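Local coordinates for protein Amuc_1100 (Akkermansia muciniphila, PDB 6LAD) that is of unknown molecular function but is an outer-membrane protein associated with toll-like receptor 2 and probably related to type II secretion components, at residues N129-K134 with T195-Y200; L176-Q181 with V268-N273. All coordinates share one frame; numbering follows the deposited sequence.

Interaction 1: residues N129-K134 with T195-Y200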
ATOM      1  N   ASN A 129       3.195   1.917  -4.215  1.00 29.46           N
ATOM      2  CA  ASN A 129       3.950   2.536  -5.295  1.00 29.95           C
ATOM      3  C   ASN A 129       4.087   4.028  -5.042  1.00 30.85           C
ATOM      4  O   ASN A 129       5.188   4.592  -5.125  1.00 30.76           O
ATOM      5  CB  ASN A 129       3.240   2.261  -6.628  1.00 32.12           C
ATOM      6  CG  ASN A 129       3.954   2.871  -7.826  1.00 29.94           C
ATOM      7  OD1 ASN A 129       5.153   2.663  -8.026  1.00 29.91           O
ATOM      8  ND2 ASN A 129       3.222   3.657  -8.610  1.00 25.44           N
ATOM      9  N   SER A 130       2.969   4.673  -4.689  1.00 30.58           N
ATOM     10  CA  SER A 130       2.984   6.086  -4.315  1.00 31.77           C
ATOM     11  C   SER A 130       3.934   6.351  -3.150  1.00 33.61           C
ATOM     12  O   SER A 130       4.719   7.312  -3.176  1.00 32.93           O
ATOM     13  CB  SER A 130       1.575   6.529  -3.956  1.00 30.16           C
ATOM     14  OG  SER A 130       1.585   7.859  -3.500  1.00 36.00           O
ATOM     15  N   LEU A 131       3.873   5.507  -2.116  1.00 29.29           N
ATOM     16  CA  LEU A 131       4.697   5.723  -0.928  1.00 33.73           C
ATOM     17  C   LEU A 131       6.185   5.609  -1.253  1.00 37.64           C
ATOM     18  O   LEU A 131       6.988   6.472  -0.870  1.00 32.94           O
ATOM     19  CB  LEU A 131       4.316   4.718   0.155  1.00 37.57           C
ATOM     20  CG  LEU A 131       5.310   4.588   1.311  1.00 34.87           C
ATOM     21  CD1 LEU A 131       5.372   5.840   2.136  1.00 33.99           C
ATOM     22  CD2 LEU A 131       4.950   3.399   2.145  1.00 36.22           C
ATOM     23  N   VAL A 132       6.569   4.552  -1.978  1.00 36.46           N
ATOM     24  CA  VAL A 132       7.980   4.343  -2.275  1.00 35.15           C
ATOM     25  C   VAL A 132       8.493   5.436  -3.202  1.00 35.07           C
ATOM     26  O   VAL A 132       9.630   5.890  -3.060  1.00 37.43           O
ATOM     27  CB  VAL A 132       8.228   2.934  -2.846  1.00 34.81           C
ATOM     28  CG1 VAL A 132       9.656   2.808  -3.327  1.00 32.81           C
ATOM     29  CG2 VAL A 132       7.961   1.872  -1.782  1.00 30.52           C
ATOM     30  N   ASN A 133       7.669   5.913  -4.138  1.00 34.80           N
ATOM     31  CA  ASN A 133       8.160   7.009  -4.970  1.00 37.79           C
ATOM     32  C   ASN A 133       8.364   8.295  -4.152  1.00 40.54           C
ATOM     33  O   ASN A 133       9.386   8.994  -4.321  1.00 41.27           O
ATOM     34  CB  ASN A 133       7.218   7.221  -6.160  1.00 31.96           C
ATOM     35  CG  ASN A 133       7.503   6.221  -7.309  1.00 38.30           C
ATOM     36  OD1 ASN A 133       8.643   6.068  -7.734  1.00 42.78           O
ATOM     37  ND2 ASN A 133       6.473   5.551  -7.799  1.00 34.90           N
ATOM     38  N   LYS A 134       7.461   8.579  -3.197  1.00 36.95           N
ATOM     39  CA  LYS A 134       7.689   9.732  -2.332  1.00 38.39           C
ATOM     40  C   LYS A 134       8.986   9.568  -1.547  1.00 41.30           C
ATOM     41  O   LYS A 134       9.760  10.524  -1.402  1.00 38.14           O
ATOM     42  CB  LYS A 134       6.522   9.938  -1.369  1.00 36.82           C
ATOM     43  CG  LYS A 134       5.226  10.247  -2.037  1.00 38.59           C
ATOM     44  CD  LYS A 134       5.040  11.725  -2.180  1.00 47.22           C
ATOM     45  CE  LYS A 134       3.798  12.036  -2.993  1.00 48.52           C
ATOM     46  NZ  LYS A 134       3.634  13.512  -3.154  1.00 50.41           N
ATOM     47  N   THR A 195       4.294  11.342   6.324  1.00 47.65           N
ATOM     48  CA  THR A 195       3.262  12.076   7.054  1.00 42.76           C
ATOM     49  C   THR A 195       2.488  13.017   6.141  1.00 44.21           C
ATOM     50  O   THR A 195       1.277  13.189   6.308  1.00 49.61           O
ATOM     51  CB  THR A 195       3.881  12.846   8.217  1.00 46.94           C
ATOM     52  OG1 THR A 195       4.412  11.919   9.174  1.00 52.79           O
ATOM     53  CG2 THR A 195       2.831  13.710   8.898  1.00 47.90           C
ATOM     54  N   GLY A 196       3.153  13.627   5.164  1.00 43.08           N
ATOM     55  CA  GLY A 196       2.432  14.582   4.343  1.00 39.74           C
ATOM     56  C   GLY A 196       1.560  14.023   3.240  1.00 38.94           C
ATOM     57  O   GLY A 196       0.931  14.796   2.517  1.00 44.82           O
ATOM     58  N   MET A 197       1.480  12.709   3.082  1.00 41.73           N
ATOM     59  CA  MET A 197       0.752  12.139   1.953  1.00 38.19           C
ATOM     60  C   MET A 197      -0.736  12.452   2.050  1.00 41.67           C
ATOM     61  O   MET A 197      -1.343  12.334   3.117  1.00 47.38           O
ATOM     62  CB  MET A 197       0.971  10.631   1.886  1.00 34.91           C
ATOM     63  CG  MET A 197       2.341  10.249   1.428  1.00 34.49           C
ATOM     64  SD  MET A 197       2.560   8.484   1.424  1.00 37.33           S
ATOM     65  CE  MET A 197       1.508   8.057   0.035  1.00 32.61           C
ATOM     66  N   GLN A 198      -1.315  12.887   0.946  1.00 39.51           N
ATOM     67  CA  GLN A 198      -2.730  13.207   0.897  1.00 44.83           C
ATOM     68  C   GLN A 198      -3.556  12.174   0.142  1.00 43.64           C
ATOM     69  O   GLN A 198      -4.789  12.250   0.182  1.00 45.99           O
ATOM     70  CB  GLN A 198      -2.948  14.598   0.274  1.00 54.93           C
ATOM     71  CG  GLN A 198      -2.826  15.788   1.253  1.00 55.74           C
ATOM     72  CD  GLN A 198      -4.034  15.914   2.200  1.00 61.26           C
ATOM     73  OE1 GLN A 198      -4.107  15.234   3.227  1.00 62.10           O
ATOM     74  NE2 GLN A 198      -4.989  16.779   1.841  1.00 56.47           N
ATOM     75  N   ASP A 199      -2.927  11.253  -0.596  1.00 39.12           N
ATOM     76  CA  ASP A 199      -3.672  10.297  -1.409  1.00 35.74           C
ATOM     77  C   ASP A 199      -3.905   8.955  -0.717  1.00 36.75           C
ATOM     78  O   ASP A 199      -4.962   8.349  -0.902  1.00 36.27           O
ATOM     79  CB  ASP A 199      -2.947  10.064  -2.738  1.00 34.52           C
ATOM     80  CG  ASP A 199      -1.482   9.686  -2.553  1.00 40.42           C
ATOM     81  OD1 ASP A 199      -1.001   9.682  -1.391  1.00 39.22           O
ATOM     82  OD2 ASP A 199      -0.810   9.384  -3.574  1.00 37.05           O
ATOM     83  N   TYR A 200      -2.955   8.473   0.081  1.00 36.29           N
ATOM     84  CA  TYR A 200      -3.083   7.212   0.805  1.00 34.47           C
ATOM     85  C   TYR A 200      -2.657   7.404   2.249  1.00 35.19           C
ATOM     86  O   TYR A 200      -1.688   8.114   2.526  1.00 35.17           O
ATOM     87  CB  TYR A 200      -2.218   6.120   0.180  1.00 35.15           C
ATOM     88  CG  TYR A 200      -2.617   5.774  -1.222  1.00 35.95           C
ATOM     89  CD1 TYR A 200      -3.592   4.804  -1.459  1.00 35.54           C
ATOM     90  CD2 TYR A 200      -2.063   6.436  -2.311  1.00 31.95           C
ATOM     91  CE1 TYR A 200      -3.977   4.478  -2.744  1.00 37.71           C
ATOM     92  CE2 TYR A 200      -2.453   6.120  -3.609  1.00 34.32           C
ATOM     93  CZ  TYR A 200      -3.408   5.136  -3.816  1.00 36.54           C
ATOM     94  OH  TYR A 200      -3.822   4.807  -5.090  1.00 41.29           O
TER
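Ser-130, on helix 118-136, and Asp-199, in the loop ahead of strand 201-211, illustrate how one hydroxyl can tie a loop to a helix. Traced outward, the serine first offers CB, which lies 4.0 Å from CD2 of Tyr-200 and meets that ring obliquely. OG stands anti to the backbone N (chi1 176°) and donates a hydrogen bond to Asp-199 OD2 at 2.8 Å. The carboxylate receives it on the syn side, 17° out of its plane, while its other oxygen, OD1, takes a weak bond from the backbone N of Tyr-200. With an alanine in place of Asp-199, the Ser-130 hydroxyl would probably lose its acceptor on the loop, and the Tyr-200 N-H its weak one.

The loop closes a split beta-alpha-beta crossover, carrying the chain from helix 184-195 into strand 201-211. Beside the polar pair, Met-197 bends at its last torsion (chi3 71°), bringing CE to 3.5 Å from Ser-130 OG. Its SD lies 3.9 Å from CD1 of Leu-131, the two side chains crossing at about a right angle. Leu-131 and Met-197 both also rest on Phe-202, the second residue of the strand that follows.

Interaction 2: residues L176-Q181 with V268-N273; sequences LEIAFQ and VQVSLN
Phe-180 and Val-268 form a hydrogen-bonded pair of an antiparallel ladder, their side chains lying side by side and pointing the same way. The valine reaches over one face of the ring in a CH-pi contact, its CB 4.0 Å from the centroid of the Phe-180 ring and 25° off the normal. Phe-180 holds CG between its backbone N and carbonyl carbon (chi1 53°), which swings the ring over toward the neighbouring strand. There CE2 also meets Val-270 CG2 at 3.8 Å, now at an oblique crossing.

The same face continues with Ile-178 beside Val-270, CG1 to CB 3.9 Å, again pointing together. Leu-272 slants across the isoleucine, with its CD1 and Ile-178 CD1 3.9 Å apart, and also packs its CB against CD2 of Leu-176. Helix 184-195 covers this layer, through Ala-190, Met-191 and Ile-194 among others.

Glu-177, Ala-179, Gln-269 and Ser-271 occupy the other face, where Gln-269 OE1 is hydrogen-bonded to Lys-145. A water joins the strands at one end, donating to Leu-176 O and bound to Ser-271 OG.

Six backbone hydrogen bonds, two for each of the pairs 176/272, 178/270 and 180/268, fix the register. The chemistry is thus divided: the backbone N-H and C=O groups of these three pairs are satisfied between the strands, leaving an aliphatic and aromatic face suited to burial under helices.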
ATOM      1  N   LEU A 176       2.679  -3.388   6.458  1.00 36.46           N
ATOM      2  CA  LEU A 176       3.897  -3.613   5.698  1.00 39.59           C
ATOM      3  C   LEU A 176       5.064  -3.067   6.494  1.00 39.02           C
ATOM      4  O   LEU A 176       4.896  -2.333   7.470  1.00 40.22           O
ATOM      5  CB  LEU A 176       3.860  -2.992   4.299  1.00 40.89           C
ATOM      6  CG  LEU A 176       4.238  -1.525   4.251  1.00 38.97           C
ATOM      7  CD1 LEU A 176       4.758  -1.138   2.886  1.00 39.75           C
ATOM      8  CD2 LEU A 176       2.969  -0.795   4.538  1.00 39.63           C
ATOM      9  N   GLU A 177       6.254  -3.470   6.072  1.00 38.98           N
ATOM     10  CA  GLU A 177       7.487  -3.062   6.707  1.00 42.01           C
ATOM     11  C   GLU A 177       8.453  -2.703   5.596  1.00 39.44           C
ATOM     12  O   GLU A 177       8.646  -3.493   4.671  1.00 41.34           O
ATOM     13  CB  GLU A 177       8.021  -4.211   7.565  1.00 47.63           C
ATOM     14  CG  GLU A 177       7.089  -4.555   8.713  1.00 49.17           C
ATOM     15  CD  GLU A 177       7.458  -5.837   9.415  1.00 64.66           C
ATOM     16  OE1 GLU A 177       8.557  -6.375   9.142  1.00 72.20           O
ATOM     17  OE2 GLU A 177       6.620  -6.344  10.197  1.00 73.60           O
ATOM     18  N   ILE A 178       9.041  -1.516   5.673  1.00 42.01           N
ATOM     19  CA  ILE A 178      10.021  -1.094   4.679  1.00 43.95           C
ATOM     20  C   ILE A 178      11.345  -0.882   5.394  1.00 46.53           C
ATOM     21  O   ILE A 178      11.394  -0.622   6.602  1.00 45.21           O
ATOM     22  CB  ILE A 178       9.633   0.192   3.903  1.00 43.97           C
ATOM     23  CG1 ILE A 178       9.586   1.387   4.836  1.00 42.92           C
ATOM     24  CG2 ILE A 178       8.283   0.054   3.199  1.00 42.05           C
ATOM     25  CD1 ILE A 178       8.845   2.541   4.218  1.00 50.72           C
ATOM     26  N   ALA A 179      12.428  -1.023   4.643  1.00 42.89           N
ATOM     27  CA  ALA A 179      13.755  -0.797   5.175  1.00 44.22           C
ATOM     28  C   ALA A 179      14.560  -0.047   4.134  1.00 46.22           C
ATOM     29  O   ALA A 179      14.468  -0.341   2.939  1.00 43.05           O
ATOM     30  CB  ALA A 179      14.453  -2.102   5.546  1.00 48.06           C
ATOM     31  N   PHE A 180      15.317   0.941   4.586  1.00 41.87           N
ATOM     32  CA  PHE A 180      16.127   1.712   3.668  1.00 42.41           C
ATOM     33  C   PHE A 180      17.345   2.219   4.423  1.00 50.51           C
ATOM     34  O   PHE A 180      17.492   2.004   5.627  1.00 50.04           O
ATOM     35  CB  PHE A 180      15.316   2.849   3.031  1.00 43.20           C
ATOM     36  CG  PHE A 180      14.607   3.732   4.026  1.00 43.29           C
ATOM     37  CD1 PHE A 180      15.250   4.827   4.577  1.00 41.81           C
ATOM     38  CD2 PHE A 180      13.308   3.458   4.413  1.00 39.02           C
ATOM     39  CE1 PHE A 180      14.609   5.624   5.481  1.00 43.38           C
ATOM     40  CE2 PHE A 180      12.662   4.243   5.315  1.00 34.88           C
ATOM     41  CZ  PHE A 180      13.310   5.331   5.854  1.00 45.78           C
ATOM     42  N   GLN A 181      18.215   2.905   3.702  1.00 51.37           N
ATOM     43  CA  GLN A 181      19.472   3.376   4.238  1.00 48.94           C
ATOM     44  C   GLN A 181      19.718   4.778   3.713  1.00 56.80           C
ATOM     45  O   GLN A 181      19.509   5.043   2.518  1.00 54.76           O
ATOM     46  CB  GLN A 181      20.622   2.460   3.837  1.00 54.42           C
ATOM     47  CG  GLN A 181      21.970   2.981   4.293  1.00 65.46           C
ATOM     48  CD  GLN A 181      23.112   2.048   3.964  1.00 71.33           C
ATOM     49  OE1 GLN A 181      23.113   0.877   4.356  1.00 75.36           O
ATOM     50  NE2 GLN A 181      24.095   2.565   3.232  1.00 65.77           N
ATOM     51  N   VAL A 268      17.456   2.192   8.474  1.00 56.54           N
ATOM     52  CA  VAL A 268      16.149   2.468   9.054  1.00 53.27           C
ATOM     53  C   VAL A 268      15.190   1.349   8.681  1.00 50.37           C
ATOM     54  O   VAL A 268      15.140   0.909   7.522  1.00 48.35           O
ATOM     55  CB  VAL A 268      15.602   3.824   8.566  1.00 46.85           C
ATOM     56  CG1 VAL A 268      14.296   4.137   9.259  1.00 47.96           C
ATOM     57  CG2 VAL A 268      16.617   4.928   8.791  1.00 49.15           C
ATOM     58  N   GLN A 269      14.413   0.905   9.661  1.00 49.60           N
ATOM     59  CA  GLN A 269      13.321  -0.025   9.414  1.00 51.85           C
ATOM     60  C   GLN A 269      12.047   0.582   9.975  1.00 48.95           C
ATOM     61  O   GLN A 269      12.008   0.975  11.145  1.00 48.66           O
ATOM     62  CB  GLN A 269      13.612  -1.383  10.042  1.00 55.98           C
ATOM     63  CG  GLN A 269      12.667  -2.485   9.626  1.00 58.84           C
ATOM     64  CD  GLN A 269      13.249  -3.860   9.941  1.00 75.63           C
ATOM     65  OE1 GLN A 269      12.714  -4.885   9.506  1.00 77.80           O
ATOM     66  NE2 GLN A 269      14.359  -3.886  10.695  1.00 67.78           N
ATOM     67  N   VAL A 270      11.018   0.678   9.137  1.00 44.06           N
ATOM     68  CA  VAL A 270       9.765   1.332   9.481  1.00 41.50           C
ATOM     69  C   VAL A 270       8.638   0.317   9.377  1.00 43.96           C
ATOM     70  O   VAL A 270       8.483  -0.359   8.347  1.00 44.31           O
ATOM     71  CB  VAL A 270       9.491   2.546   8.577  1.00 42.48           C
ATOM     72  CG1 VAL A 270       8.268   3.285   9.060  1.00 40.54           C
ATOM     73  CG2 VAL A 270      10.710   3.460   8.530  1.00 40.70           C
ATOM     74  N   SER A 271       7.875   0.195  10.454  1.00 44.97           N
ATOM     75  CA  SER A 271       6.697  -0.654  10.522  1.00 44.83           C
ATOM     76  C   SER A 271       5.460   0.222  10.372  1.00 41.67           C
ATOM     77  O   SER A 271       5.266   1.142  11.185  1.00 45.25           O
ATOM     78  CB  SER A 271       6.687  -1.396  11.859  1.00 44.24           C
ATOM     79  OG  SER A 271       5.518  -2.169  12.016  1.00 55.86           O
ATOM     80  N   LEU A 272       4.629  -0.073   9.352  1.00 39.92           N
ATOM     81  CA  LEU A 272       3.509   0.775   8.942  1.00 38.89           C
ATOM     82  C   LEU A 272       2.222  -0.024   8.763  1.00 37.39           C
ATOM     83  O   LEU A 272       2.238  -1.232   8.500  1.00 40.69           O
ATOM     84  CB  LEU A 272       3.758   1.481   7.600  1.00 38.72           C
ATOM     85  CG  LEU A 272       4.979   2.334   7.267  1.00 40.89           C
ATOM     86  CD1 LEU A 272       5.988   1.469   6.582  1.00 42.02           C
ATOM     87  CD2 LEU A 272       4.595   3.444   6.348  1.00 40.52           C
ATOM     88  N   ASN A 273       1.103   0.695   8.860  1.00 37.40           N
ATOM     89  CA  ASN A 273      -0.205   0.227   8.423  1.00 34.44           C
ATOM     90  C   ASN A 273      -0.738   1.163   7.353  1.00 38.99           C
ATOM     91  O   ASN A 273      -0.750   2.391   7.535  1.00 37.35           O
ATOM     92  CB  ASN A 273      -1.265   0.150   9.519  1.00 34.46           C
ATOM     93  CG  ASN A 273      -1.142  -1.067  10.382  1.00 40.66           C
ATOM     94  OD1 ASN A 273      -1.277  -0.983  11.604  1.00 48.48           O
ATOM     95  ND2 ASN A 273      -0.856  -2.210   9.768  1.00 38.70           N
TER
HETATM   96  O   HOH W   1       3.678  -3.502   9.999  1.00 44.07           O

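The two contacts lie about 14 Å apart between centres, and their segments alternate along the chain: 129-134, 176-181, 195-200, 268-273. Interaction 2 joins two inner strands of the mixed sheet, 171-182 and 266-277, whereas interaction 1 ties helix 118-136 to the loop entering strand 201-211. That strand flanks 266-277 on the side away from 171-182, so the crossover through helix 184-195 spans the strand supplying half of interaction 2. Both helices pack on the same sheet face, and the contacts touch there, Leu-131 CD2 lying 4.2 Å from Leu-272 CD2. Sheet, helix and connecting loop thereby share one hydrophobic core in this alpha+beta domain, its topology consistent with a circularly permuted ferredoxin-like fold.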